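Local structure of 2-amino-4-hydroxy-6-hydroxymethyldihydropteridine pyrophosphokinase (Haemophilus influenzae, 1CBK) at residues Leu8-Asn11 / Glu17-His20; Gln81-Leu86 / Gly90-Asp95; Ala21-Ile26 / Ala57-Glu62; Ser39-Lys44 / Val124-Phe129. The protein probably catalyses the transfer of pyrophosphate from ATP to 6-hydroxymethyl-7,8-dihydropterin, a step in folate biosynthesis. One frame throughout, in Å; residues are numbered along the deposited sequence.

Interaction 1: residues Leu8-Asn11 / Glu17-His20; sequences LGSN and EQLH
Ser10 OG, hydrogen-bonded to the backbone oxygen of Thr93, lies against the aliphatic part of Gln18, 3.7 Å from Gln18 CG and 3.8 Å from Gln18 CB. With chi1 at 168° the hydroxyl stands opposite the backbone N of Ser10, and the small side chain brings both its oxygen and its CB up to the helix. Gln18 suits this place because its first two carbons can pack while its amide goes elsewhere: the chain bends at chi2 (-80°), so the amide turns away from the strand and NE2 bonds to the backbone oxygen of Asn13. Leu19, one residue on, fills the interface beside the serine. The Leu19 CD1 methyl meets Ser10 CB at 3.8 Å. Leu19 CD1 also lies 4.0 Å from Gly9 C, and Leu19 CG sits 4.1 Å from Leu8 CB. One branched leucine thus spans three successive strand residues. The strand is 2-10, the helix 15-27, and together they form the first beta-alpha unit of a ferredoxin-like fold, in which a four-stranded antiparallel core in the order 4-1-3-2 carries helices 15-27 and 67-80 on one face. Leu8 and Ser10 point from the strand to that face, as every second residue of a strand should. Gly9 lies between them and belongs to the pterin pocket; having no side chain, it probably allows the ligand to come close to its backbone. The backbone of Leu8 also serves the site, since its oxygen accepts a hydrogen bond from ND2 of Asn56, another pocket residue.

Interaction 2: residues Gln81-Leu86 / Gly90-Asp95; sequences QGRVRL and GERTLD. With ROI (7,8-dihydro-7,7-dimethyl-6-hydroxypterin), chain D; SO4 (sulfate ion), chain C.
Part of the pterin pocket is built by the loop from helix 67-80 to strand 95-101, which doubles back so that Arg85 and Arg92 form a single antiparallel bridge, their CA atoms 4.1 Å apart. Bonds from Thr93 N to Val84 O and from Leu86 N to Glu91 O flank it. Thr93 OG1 adds a third tie, accepting from Val84 N at 3.0 Å (163°) and donating to a water that also reaches Gln81 O. Before the bridge, Gly82 takes the positive phi of a Schellman motif ending the helix. The long, extended Arg83 side chain then crosses to Asp95, giving OD1 both NE and NH2, each 2.8 Å away, with guanidinium and carboxylate nearly coplanar. The other oxygen, Asp95 OD2, takes Arg92 NH1 at 2.9 Å, so one carboxylate joins two arginines. Arg92 is held from several directions: NE and NH2 both grip Gly90 O, Arg85 CG lies over one guanidinium face, and the ligand's O9 lies over the opposite face. Its NH1 and NH2 reach sulfate O2 (2.8 Å, 169°) and O3 (2.7 Å, 159°). The anion, bound by Trp89 N as well, may mark where an ATP phosphate sits.

Interaction 3: residues Ala21-Ile26 / Ala57-Glu62; sequences AALKAI and AVAKIE
Leu23 runs from helix 15-27 toward the strand that carries Ala59. Its CB leaves the helix obliquely to that strand and makes no close contact with residues 57-62. At CG, which stands beside the backbone N with chi1 at -72°, it meets Leu8 of the neighbouring strand 2-10. There the chain forks: CD1 goes to the ring of Phe40 on strand 32-43, while CD2 alone reaches segment 57-62, ending 3.7 Å from Ala59 CB. The small alanine suits the reach of the leucine, for their CA atoms are 7.8 Å apart and a single methyl completes the distance. One turn further along the helix, Ile26 meets Ile61 at a wider backbone spacing, 8.6 Å between CA atoms, and here both partners are beta-branched. Their CG2 methyls touch at 3.8 Å, and the two side chains cross at about a right angle. Chi1 of 61° wedges Ile61 CG1 between the backbone N and carbonyl carbon and so places CG2 beside the N. Ala59 and Ile61, two apart on strand 54-63, face the helix, whereas Val58, just before Ala59, points to the other face and packs on helix 122-131. This strand is a central one of the ferredoxin-like sheet, with 2-10 on one flank and 32-43 on the other, so helix 15-27 sits over the middle of the core. All four touching residues are buried and no hydrogen bond crosses between the segments: helix and strand are held here by hydrophobic burial and close methyl contacts, which depend on fit and set no precise bond direction.

Interaction 4: residues Ser39-Lys44 / Val124-Phe129; sequences SFYKSK and VIVPLF. With ROI (7,8-dihydro-7,7-dimethyl-6-hydroxypterin), chain D.
A proline inside a helix makes the closest contact here: Pro127 CG lies 3.8 Å from Tyr41 CD1, and the proline ring also comes up to Tyr41 CE1. Both helix partners approach the tyrosine ring obliquely. On its other half, Val126 CG1 approaches Tyr41 CE2 at 4.0 Å; chi1 of 166° sets that methyl opposite the valine N, and the two side chains cross at about a right angle. Proline has no N-H, so the helix lacks the bond from residue 127 to the turn before and is kinked there. The proline ring offers a rigid apolar surface instead, while the bond from Leu128 N to Val124 O (3.1 Å) resumes the helix. Helix 122-131 covers the face of the antiparallel sheet away from helix 15-27: Tyr41 points to the former, and its neighbour Phe40 packs on the latter. A large aromatic residue suits the position because it spans two helix residues and still carries a hydroxyl, weakly bonded to Glu130. At the end of the same strand Ser43, and just beyond it Lys44, line the pterin pocket. The ligand's amino nitrogen N2 donates to Ser43 OG (2.9 Å, 166°) and to Lys44 O (2.8 Å, 148°), and Ser43 OG is hydrogen-bonded to OD1 of Asn56 as well.

The bound pterin lies between interactions 2 and 4: their centres are 19 Å apart and their nearest atoms about 9 Å, yet both touch the ligand, one beside its O9 and the other at its amino group. Interaction 1 borders the pocket through Gly9 and adjoins interaction 2, centres 9 Å apart, where Asn11 OD1 probably accepts a hydrogen bond from Arg92 N at 3.0 Å. Interactions 1 and 3 share helix 15-27 and neighbouring strands, tied by Leu8 N and Ala57 O at 2.9 Å. Interaction 3 belongs to the core, with the Leu23 side chain about 13 Å from the ligand. It meets interaction 4 on both faces of the sheet, Val58 against Pro127 on one and Ala57 against Phe40 on the other.

Interaction 1: residues Leu8-Asn11 / Glu17-His20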
loop_
_atom_site.group_PDB
_atom_site.type_symbol
_atom_site.label_atom_id
_atom_site.label_comp_id
_atom_site.label_asym_id
_atom_site.label_seq_id
_atom_site.Cartn_x
_atom_site.Cartn_y
_atom_site.Cartn_z
ATOM N N LEU A 8 4.040 -14.069 -4.350
ATOM C CA LEU A 8 4.530 -14.162 -5.730
ATOM C C LEU A 8 3.505 -13.552 -6.687
ATOM O O LEU A 8 2.311 -13.790 -6.551
ATOM C CB LEU A 8 4.773 -15.632 -6.149
ATOM C CG LEU A 8 5.649 -16.582 -5.327
ATOM C CD1 LEU A 8 4.836 -17.227 -4.205
ATOM C CD2 LEU A 8 6.232 -17.630 -6.263
ATOM N N GLY A 9 3.984 -12.831 -7.690
ATOM C CA GLY A 9 3.077 -12.235 -8.662
ATOM C C GLY A 9 3.747 -12.101 -10.015
ATOM O O GLY A 9 4.970 -12.000 -10.086
ATOM N N SER A 10 2.964 -12.145 -11.088
ATOM C CA SER A 10 3.516 -12.008 -12.448
ATOM C C SER A 10 2.409 -11.712 -13.417
ATOM O O SER A 10 1.289 -12.191 -13.232
ATOM C CB SER A 10 4.196 -13.319 -12.902
ATOM O OG SER A 10 4.497 -13.327 -14.305
ATOM N N ASN A 11 2.686 -10.899 -14.425
ATOM C CA ASN A 11 1.682 -10.652 -15.460
ATOM C C ASN A 11 2.341 -10.582 -16.852
ATOM O O ASN A 11 1.732 -10.098 -17.806
ATOM C CB ASN A 11 0.820 -9.392 -15.198
ATOM C CG ASN A 11 1.537 -8.087 -15.503
ATOM O OD1 ASN A 11 2.763 -7.980 -15.417
ATOM N ND2 ASN A 11 0.758 -7.061 -15.790
ATOM N N GLU A 17 3.681 -20.082 -15.600
ATOM C CA GLU A 17 4.978 -20.730 -15.724
ATOM C C GLU A 17 6.035 -20.015 -14.865
ATOM O O GLU A 17 6.888 -20.664 -14.240
ATOM C CB GLU A 17 5.397 -20.769 -17.197
ATOM C CG GLU A 17 6.700 -21.507 -17.473
ATOM C CD GLU A 17 7.043 -21.543 -18.963
ATOM O OE1 GLU A 17 7.630 -20.574 -19.457
ATOM O OE2 GLU A 17 6.700 -22.515 -19.657
ATOM N N GLN A 18 6.012 -18.686 -14.853
ATOM C CA GLN A 18 6.934 -17.912 -14.023
ATOM C C GLN A 18 6.785 -18.301 -12.526
ATOM O O GLN A 18 7.773 -18.455 -11.806
ATOM C CB GLN A 18 6.659 -16.409 -14.178
ATOM C CG GLN A 18 6.864 -15.880 -15.588
ATOM C CD GLN A 18 8.318 -15.622 -15.931
ATOM O OE1 GLN A 18 9.192 -15.620 -15.063
ATOM N NE2 GLN A 18 8.583 -15.363 -17.217
ATOM N N LEU A 19 5.548 -18.437 -12.066
ATOM C CA LEU A 19 5.270 -18.819 -10.675
ATOM C C LEU A 19 5.735 -20.248 -10.397
ATOM O O LEU A 19 6.359 -20.495 -9.366
ATOM C CB LEU A 19 3.783 -18.641 -10.332
ATOM C CG LEU A 19 3.417 -17.328 -9.615
ATOM C CD1 LEU A 19 4.021 -16.108 -10.263
ATOM C CD2 LEU A 19 1.927 -17.199 -9.506
ATOM N N HIS A 20 5.471 -21.178 -11.318
ATOM C CA HIS A 20 5.928 -22.567 -11.116
ATOM C C HIS A 20 7.457 -22.614 -11.068
ATOM O O HIS A 20 8.044 -23.272 -10.204
ATOM C CB HIS A 20 5.421 -23.511 -12.212
ATOM C CG HIS A 20 3.970 -23.865 -12.085
ATOM N ND1 HIS A 20 3.402 -24.248 -10.894
ATOM C CD2 HIS A 20 2.988 -23.935 -13.013
ATOM C CE1 HIS A 20 2.124 -24.546 -11.090
ATOM N NE2 HIS A 20 1.851 -24.362 -12.369
#

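Interaction 2: residues Gln81-Leu86 / Gly90-Asp95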
loop_
_atom_site.group_PDB
_atom_site.type_symbol
_atom_site.label_atom_id
_atom_site.label_comp_id
_atom_site.label_asym_id
_atom_site.label_seq_id
_atom_site.Cartn_x
_atom_site.Cartn_y
_atom_site.Cartn_z
ATOM N N GLN A 81 16.011 -15.927 -13.267
ATOM C CA GLN A 81 14.785 -16.202 -13.997
ATOM C C GLN A 81 14.556 -15.070 -15.014
ATOM O O GLN A 81 13.521 -14.996 -15.680
ATOM C CB GLN A 81 13.585 -16.361 -13.035
ATOM C CG GLN A 81 12.409 -17.055 -13.704
ATOM C CD GLN A 81 11.340 -17.533 -12.748
ATOM O OE1 GLN A 81 10.150 -17.279 -12.953
ATOM N NE2 GLN A 81 11.743 -18.280 -11.732
ATOM N N GLY A 82 15.547 -14.194 -15.141
ATOM C CA GLY A 82 15.458 -13.079 -16.079
ATOM C C GLY A 82 14.354 -12.059 -15.819
ATOM O O GLY A 82 13.713 -11.600 -16.763
ATOM N N ARG A 83 14.163 -11.650 -14.563
ATOM C CA ARG A 83 13.107 -10.674 -14.226
ATOM C C ARG A 83 13.171 -9.373 -15.016
ATOM O O ARG A 83 14.170 -8.673 -15.000
ATOM C CB ARG A 83 13.085 -10.354 -12.717
ATOM C CG ARG A 83 12.095 -9.246 -12.334
ATOM C CD ARG A 83 12.087 -8.957 -10.822
ATOM N NE ARG A 83 11.052 -7.978 -10.454
ATOM C CZ ARG A 83 11.216 -6.656 -10.510
ATOM N NH1 ARG A 83 12.377 -6.133 -10.890
ATOM N NH2 ARG A 83 10.223 -5.848 -10.173
ATOM N N VAL A 84 12.058 -9.029 -15.641
ATOM C CA VAL A 84 11.922 -7.818 -16.429
ATOM C C VAL A 84 10.685 -7.031 -15.934
ATOM O O VAL A 84 9.616 -7.623 -15.722
ATOM C CB VAL A 84 11.702 -8.182 -17.937
ATOM C CG1 VAL A 84 11.110 -7.011 -18.708
ATOM C CG2 VAL A 84 13.005 -8.634 -18.561
ATOM N N ARG A 85 10.833 -5.711 -15.778
ATOM C CA ARG A 85 9.734 -4.832 -15.371
ATOM C C ARG A 85 9.679 -3.743 -16.437
ATOM O O ARG A 85 10.668 -3.025 -16.620
ATOM C CB ARG A 85 10.027 -4.173 -14.019
ATOM C CG ARG A 85 8.810 -3.500 -13.369
ATOM C CD ARG A 85 9.231 -2.562 -12.259
ATOM N NE ARG A 85 9.531 -1.236 -12.796
ATOM C CZ ARG A 85 10.382 -0.374 -12.248
ATOM N NH1 ARG A 85 11.055 -0.710 -11.160
ATOM N NH2 ARG A 85 10.583 0.814 -12.804
ATOM N N LEU A 86 8.533 -3.577 -17.091
ATOM C CA LEU A 86 8.391 -2.589 -18.168
ATOM C C LEU A 86 8.157 -1.120 -17.785
ATOM O O LEU A 86 8.392 -0.225 -18.599
ATOM C CB LEU A 86 7.312 -3.041 -19.148
ATOM C CG LEU A 86 7.474 -4.444 -19.739
ATOM C CD1 LEU A 86 6.368 -4.697 -20.740
ATOM C CD2 LEU A 86 8.849 -4.611 -20.394
ATOM N N GLY A 90 3.715 -1.170 -13.482
ATOM C CA GLY A 90 3.295 -1.912 -14.663
ATOM C C GLY A 90 3.756 -3.365 -14.729
ATOM O O GLY A 90 4.102 -3.973 -13.709
ATOM N N GLU A 91 3.853 -3.865 -15.965
ATOM C CA GLU A 91 4.236 -5.244 -16.271
ATOM C C GLU A 91 5.573 -5.748 -15.703
ATOM O O GLU A 91 6.583 -5.078 -15.791
ATOM C CB GLU A 91 4.222 -5.460 -17.788
ATOM C CG GLU A 91 2.931 -5.053 -18.504
ATOM C CD GLU A 91 2.869 -3.572 -18.914
ATOM O OE1 GLU A 91 3.744 -2.758 -18.543
ATOM O OE2 GLU A 91 1.908 -3.224 -19.635
ATOM N N ARG A 92 5.573 -6.970 -15.182
ATOM C CA ARG A 92 6.782 -7.588 -14.637
ATOM C C ARG A 92 6.624 -9.104 -14.801
ATOM O O ARG A 92 5.533 -9.644 -14.608
ATOM C CB ARG A 92 6.936 -7.250 -13.152
ATOM C CG ARG A 92 5.773 -7.809 -12.304
ATOM C CD ARG A 92 5.470 -6.944 -11.120
ATOM N NE ARG A 92 5.228 -5.577 -11.548
ATOM C CZ ARG A 92 5.835 -4.528 -11.011
ATOM N NH1 ARG A 92 6.684 -4.699 -9.994
ATOM N NH2 ARG A 92 5.570 -3.310 -11.467
ATOM N N THR A 93 7.708 -9.784 -15.146
ATOM C CA THR A 93 7.669 -11.230 -15.312
ATOM C C THR A 93 7.562 -11.960 -13.968
ATOM O O THR A 93 7.031 -13.064 -13.908
ATOM C CB THR A 93 8.908 -11.729 -16.073
ATOM O OG1 THR A 93 10.078 -11.284 -15.389
ATOM C CG2 THR A 93 8.937 -11.178 -17.523
ATOM N N LEU A 94 8.067 -11.349 -12.894
ATOM C CA LEU A 94 8.032 -11.964 -11.566
ATOM C C LEU A 94 8.457 -11.033 -10.432
ATOM O O LEU A 94 9.411 -10.270 -10.566
ATOM C CB LEU A 94 8.974 -13.198 -11.526
ATOM C CG LEU A 94 9.112 -13.972 -10.197
ATOM C CD1 LEU A 94 7.884 -14.863 -9.997
ATOM C CD2 LEU A 94 10.378 -14.812 -10.214
ATOM N N ASP A 95 7.746 -11.125 -9.316
ATOM C CA ASP A 95 8.068 -10.389 -8.095
ATOM C C ASP A 95 7.912 -11.398 -6.949
ATOM O O ASP A 95 6.899 -12.085 -6.884
ATOM C CB ASP A 95 7.090 -9.222 -7.842
ATOM C CG ASP A 95 7.645 -7.877 -8.264
ATOM O OD1 ASP A 95 8.774 -7.813 -8.770
ATOM O OD2 ASP A 95 6.938 -6.867 -8.090
HETATM N N1 ROI D . -1.444 -6.119 -9.355
HETATM C C2 ROI D . -1.842 -7.413 -9.101
HETATM N N2 ROI D . -3.146 -7.727 -9.325
HETATM N N3 ROI D . -0.997 -8.370 -8.645
HETATM C C4 ROI D . 0.304 -8.110 -8.391
HETATM O O4 ROI D . 1.097 -8.988 -8.013
HETATM C C4A ROI D . 0.781 -6.772 -8.582
HETATM N N5 ROI D . 2.022 -6.474 -8.329
HETATM C C6 ROI D . 2.556 -5.213 -8.493
HETATM C C7 ROI D . 1.601 -4.037 -8.833
HETATM C C16 ROI D . 1.241 -3.217 -7.534
HETATM C C15 ROI D . 2.198 -3.145 -9.929
HETATM N N8 ROI D . 0.267 -4.506 -9.320
HETATM C C8A ROI D . -0.190 -5.792 -9.098
HETATM O O9 ROI D . 3.815 -5.125 -8.331
HETATM S S SO4 C . 7.324 -1.071 -9.006
HETATM O O1 SO4 C . 6.634 -0.328 -7.794
HETATM O O2 SO4 C . 7.829 -2.553 -8.541
HETATM O O3 SO4 C . 6.283 -1.144 -10.064
HETATM O O4 SO4 C . 8.618 -0.265 -9.545
HETATM O O HOH W 1 11.131 -13.748 -14.969
#

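Interaction 3: residues Ala21-Ile26 / Ala57-Glu62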
loop_
_atom_site.group_PDB
_atom_site.type_symbol
_atom_site.label_atom_id
_atom_site.label_comp_id
_atom_site.label_asym_id
_atom_site.label_seq_id
_atom_site.Cartn_x
_atom_site.Cartn_y
_atom_site.Cartn_z
ATOM N N ALA A 21 8.111 -21.872 -11.952
ATOM C CA ALA A 21 9.567 -21.874 -11.941
ATOM C C ALA A 21 10.101 -21.273 -10.645
ATOM O O ALA A 21 11.080 -21.776 -10.093
ATOM C CB ALA A 21 10.125 -21.115 -13.150
ATOM N N ALA A 22 9.474 -20.198 -10.160
ATOM C CA ALA A 22 9.936 -19.554 -8.926
ATOM C C ALA A 22 9.736 -20.456 -7.690
ATOM O O ALA A 22 10.585 -20.503 -6.801
ATOM C CB ALA A 22 9.251 -18.207 -8.742
ATOM N N LEU A 23 8.618 -21.175 -7.654
ATOM C CA LEU A 23 8.304 -22.082 -6.558
ATOM C C LEU A 23 9.293 -23.254 -6.530
ATOM O O LEU A 23 9.744 -23.665 -5.458
ATOM C CB LEU A 23 6.848 -22.553 -6.666
ATOM C CG LEU A 23 5.889 -21.399 -6.299
ATOM C CD1 LEU A 23 4.490 -21.664 -6.799
ATOM C CD2 LEU A 23 5.860 -21.193 -4.789
ATOM N N LYS A 24 9.642 -23.769 -7.707
ATOM C CA LYS A 24 10.617 -24.842 -7.812
ATOM C C LYS A 24 11.952 -24.323 -7.266
ATOM O O LYS A 24 12.583 -24.981 -6.434
ATOM C CB LYS A 24 10.758 -25.275 -9.276
ATOM C CG LYS A 24 11.891 -26.288 -9.578
ATOM C CD LYS A 24 11.863 -26.640 -11.073
ATOM C CE LYS A 24 12.943 -27.628 -11.470
ATOM N NZ LYS A 24 12.650 -28.272 -12.808
ATOM N N ALA A 25 12.386 -23.147 -7.712
ATOM C CA ALA A 25 13.636 -22.583 -7.227
ATOM C C ALA A 25 13.631 -22.374 -5.689
ATOM O O ALA A 25 14.619 -22.688 -5.023
ATOM C CB ALA A 25 13.957 -21.276 -7.945
ATOM N N ILE A 26 12.534 -21.832 -5.146
ATOM C CA ILE A 26 12.405 -21.616 -3.697
ATOM C C ILE A 26 12.489 -22.973 -2.958
ATOM O O ILE A 26 13.197 -23.098 -1.944
ATOM C CB ILE A 26 11.066 -20.902 -3.340
ATOM C CG1 ILE A 26 11.090 -19.430 -3.782
ATOM C CG2 ILE A 26 10.807 -20.979 -1.854
ATOM C CD1 ILE A 26 9.694 -18.752 -3.815
ATOM N N ALA A 57 0.071 -15.738 -5.879
ATOM C CA ALA A 57 0.067 -16.855 -4.950
ATOM C C ALA A 57 0.902 -16.451 -3.749
ATOM O O ALA A 57 1.559 -15.399 -3.751
ATOM C CB ALA A 57 0.641 -18.140 -5.600
ATOM N N VAL A 58 0.820 -17.272 -2.707
ATOM C CA VAL A 58 1.576 -17.073 -1.464
ATOM C C VAL A 58 2.090 -18.460 -1.106
ATOM O O VAL A 58 1.328 -19.436 -1.147
ATOM C CB VAL A 58 0.686 -16.523 -0.270
ATOM C CG1 VAL A 58 1.526 -16.434 1.024
ATOM C CG2 VAL A 58 0.143 -15.112 -0.588
ATOM N N ALA A 59 3.378 -18.540 -0.795
ATOM C CA ALA A 59 4.019 -19.796 -0.412
ATOM C C ALA A 59 4.464 -19.751 1.054
ATOM O O ALA A 59 4.864 -18.693 1.566
ATOM C CB ALA A 59 5.233 -20.061 -1.322
ATOM N N LYS A 60 4.389 -20.892 1.722
ATOM C CA LYS A 60 4.798 -20.997 3.117
ATOM C C LYS A 60 6.066 -21.816 3.160
ATOM O O LYS A 60 6.117 -22.914 2.575
ATOM C CB LYS A 60 3.708 -21.706 3.927
ATOM C CG LYS A 60 4.042 -21.957 5.406
ATOM C CD LYS A 60 2.917 -22.776 6.084
ATOM C CE LYS A 60 3.255 -23.091 7.521
ATOM N NZ LYS A 60 2.128 -23.793 8.220
ATOM N N ILE A 61 7.103 -21.291 3.809
ATOM C CA ILE A 61 8.369 -22.021 3.916
ATOM C C ILE A 61 8.857 -22.083 5.367
ATOM O O ILE A 61 8.423 -21.289 6.195
ATOM C CB ILE A 61 9.533 -21.382 3.076
ATOM C CG1 ILE A 61 9.829 -19.955 3.547
ATOM C CG2 ILE A 61 9.256 -21.466 1.556
ATOM C CD1 ILE A 61 11.119 -19.388 2.959
ATOM N N GLU A 62 9.758 -23.036 5.648
ATOM C CA GLU A 62 10.393 -23.223 6.959
ATOM C C GLU A 62 11.838 -23.081 6.569
ATOM O O GLU A 62 12.325 -23.826 5.712
ATOM C CB GLU A 62 10.115 -24.618 7.509
ATOM C CG GLU A 62 8.639 -24.800 7.906
ATOM C CD GLU A 62 8.233 -26.233 8.323
ATOM O OE1 GLU A 62 9.033 -27.195 8.164
ATOM O OE2 GLU A 62 7.085 -26.379 8.812
#

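Interaction 4: residues Ser39-Lys44 / Val124-Phe129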
loop_
_atom_site.group_PDB
_atom_site.type_symbol
_atom_site.label_atom_id
_atom_site.label_comp_id
_atom_site.label_asym_id
_atom_site.label_seq_id
_atom_site.Cartn_x
_atom_site.Cartn_y
_atom_site.Cartn_z
ATOM N N SER A 39 -3.535 -21.586 -3.872
ATOM C CA SER A 39 -4.004 -21.725 -5.254
ATOM C C SER A 39 -3.450 -20.494 -5.993
ATOM O O SER A 39 -2.973 -19.542 -5.354
ATOM C CB SER A 39 -5.532 -21.649 -5.292
ATOM O OG SER A 39 -6.136 -22.730 -4.602
ATOM N N PHE A 40 -3.489 -20.518 -7.326
ATOM C CA PHE A 40 -3.025 -19.401 -8.148
ATOM C C PHE A 40 -4.296 -18.588 -8.445
ATOM O O PHE A 40 -5.331 -19.156 -8.842
ATOM C CB PHE A 40 -2.406 -19.905 -9.455
ATOM C CG PHE A 40 -0.999 -20.447 -9.323
ATOM C CD1 PHE A 40 -0.457 -20.783 -8.084
ATOM C CD2 PHE A 40 -0.215 -20.648 -10.466
ATOM C CE1 PHE A 40 0.841 -21.317 -7.978
ATOM C CE2 PHE A 40 1.084 -21.186 -10.379
ATOM C CZ PHE A 40 1.611 -21.520 -9.135
ATOM N N TYR A 41 -4.220 -17.268 -8.267
ATOM C CA TYR A 41 -5.380 -16.400 -8.464
ATOM C C TYR A 41 -5.081 -15.393 -9.540
ATOM O O TYR A 41 -4.045 -14.750 -9.455
ATOM C CB TYR A 41 -5.696 -15.606 -7.180
ATOM C CG TYR A 41 -6.164 -16.453 -6.019
ATOM C CD1 TYR A 41 -5.249 -17.151 -5.227
ATOM C CD2 TYR A 41 -7.524 -16.600 -5.758
ATOM C CE1 TYR A 41 -5.676 -17.990 -4.203
ATOM C CE2 TYR A 41 -7.966 -17.437 -4.734
ATOM C CZ TYR A 41 -7.041 -18.126 -3.971
ATOM O OH TYR A 41 -7.471 -18.989 -2.994
ATOM N N LYS A 42 -5.992 -15.263 -10.516
ATOM C CA LYS A 42 -5.863 -14.285 -11.604
ATOM C C LYS A 42 -6.591 -13.046 -11.063
ATOM O O LYS A 42 -7.792 -13.094 -10.773
ATOM C CB LYS A 42 -6.524 -14.800 -12.884
ATOM C CG LYS A 42 -6.348 -13.876 -14.110
ATOM C CD LYS A 42 -6.723 -14.629 -15.381
ATOM C CE LYS A 42 -6.405 -13.852 -16.651
ATOM N NZ LYS A 42 -7.523 -12.961 -17.089
ATOM N N SER A 43 -5.873 -11.939 -10.951
ATOM C CA SER A 43 -6.440 -10.742 -10.372
ATOM C C SER A 43 -6.275 -9.512 -11.250
ATOM O O SER A 43 -5.328 -9.413 -12.025
ATOM C CB SER A 43 -5.751 -10.494 -9.022
ATOM O OG SER A 43 -4.344 -10.342 -9.203
ATOM N N LYS A 44 -7.186 -8.556 -11.082
ATOM C CA LYS A 44 -7.175 -7.297 -11.811
ATOM C C LYS A 44 -5.935 -6.551 -11.379
ATOM O O LYS A 44 -5.578 -6.561 -10.189
ATOM C CB LYS A 44 -8.422 -6.509 -11.415
ATOM C CG LYS A 44 -8.580 -5.165 -12.089
ATOM C CD LYS A 44 -9.808 -4.417 -11.569
ATOM C CE LYS A 44 -10.285 -3.389 -12.593
ATOM N NZ LYS A 44 -11.385 -2.521 -12.078
ATOM N N VAL A 124 -2.990 -10.785 -1.990
ATOM C CA VAL A 124 -2.010 -11.155 -1.003
ATOM C C VAL A 124 -2.764 -11.826 0.158
ATOM O O VAL A 124 -2.453 -12.964 0.549
ATOM C CB VAL A 124 -1.276 -9.931 -0.452
ATOM C CG1 VAL A 124 -0.491 -10.308 0.812
ATOM C CG2 VAL A 124 -0.326 -9.369 -1.476
ATOM N N ILE A 125 -3.788 -11.141 0.679
ATOM C CA ILE A 125 -4.530 -11.648 1.839
ATOM C C ILE A 125 -5.419 -12.852 1.608
ATOM O O ILE A 125 -5.501 -13.728 2.481
ATOM C CB ILE A 125 -5.313 -10.523 2.559
ATOM C CG1 ILE A 125 -4.332 -9.486 3.124
ATOM C CG2 ILE A 125 -6.253 -11.094 3.672
ATOM C CD1 ILE A 125 -3.400 -9.999 4.224
ATOM N N VAL A 126 -6.080 -12.921 0.456
ATOM C CA VAL A 126 -6.947 -14.065 0.181
ATOM C C VAL A 126 -6.132 -15.372 0.109
ATOM O O VAL A 126 -6.541 -16.392 0.705
ATOM C CB VAL A 126 -7.835 -13.830 -1.061
ATOM C CG1 VAL A 126 -8.465 -15.124 -1.545
ATOM C CG2 VAL A 126 -8.890 -12.780 -0.730
ATOM N N PRO A 127 -5.011 -15.384 -0.660
ATOM C CA PRO A 127 -4.162 -16.589 -0.770
ATOM C C PRO A 127 -3.528 -16.939 0.611
ATOM O O PRO A 127 -3.407 -18.109 0.956
ATOM C CB PRO A 127 -3.058 -16.178 -1.762
ATOM C CG PRO A 127 -3.615 -15.070 -2.514
ATOM C CD PRO A 127 -4.665 -14.382 -1.688
ATOM N N LEU A 128 -3.066 -15.939 1.355
ATOM C CA LEU A 128 -2.478 -16.182 2.689
ATOM C C LEU A 128 -3.503 -16.862 3.618
ATOM O O LEU A 128 -3.183 -17.830 4.303
ATOM C CB LEU A 128 -1.978 -14.861 3.325
ATOM C CG LEU A 128 -1.283 -14.919 4.703
ATOM C CD1 LEU A 128 -0.076 -15.853 4.648
ATOM C CD2 LEU A 128 -0.830 -13.531 5.128
ATOM N N PHE A 129 -4.739 -16.361 3.605
ATOM C CA PHE A 129 -5.816 -16.906 4.433
ATOM C C PHE A 129 -6.104 -18.354 4.070
ATOM O O PHE A 129 -6.438 -19.178 4.931
ATOM C CB PHE A 129 -7.070 -16.053 4.267
ATOM C CG PHE A 129 -8.271 -16.570 5.012
ATOM C CD1 PHE A 129 -8.237 -16.755 6.391
ATOM C CD2 PHE A 129 -9.449 -16.861 4.329
ATOM C CE1 PHE A 129 -9.365 -17.226 7.093
ATOM C CE2 PHE A 129 -10.577 -17.327 5.006
ATOM C CZ PHE A 129 -10.533 -17.510 6.396
HETATM N N1 ROI D . -1.444 -6.119 -9.355
HETATM C C2 ROI D . -1.842 -7.413 -9.101
HETATM N N2 ROI D . -3.146 -7.727 -9.325
HETATM N N3 ROI D . -0.997 -8.370 -8.645
HETATM C C4 ROI D . 0.304 -8.110 -8.391
HETATM O O4 ROI D . 1.097 -8.988 -8.013
HETATM C C4A ROI D . 0.781 -6.772 -8.582
HETATM N N5 ROI D . 2.022 -6.474 -8.329
HETATM C C6 ROI D . 2.556 -5.213 -8.493
HETATM C C7 ROI D . 1.601 -4.037 -8.833
HETATM C C16 ROI D . 1.241 -3.217 -7.534
HETATM C C15 ROI D . 2.198 -3.145 -9.929
HETATM N N8 ROI D . 0.267 -4.506 -9.320
HETATM C C8A ROI D . -0.190 -5.792 -9.098
HETATM O O9 ROI D . 3.815 -5.125 -8.331
#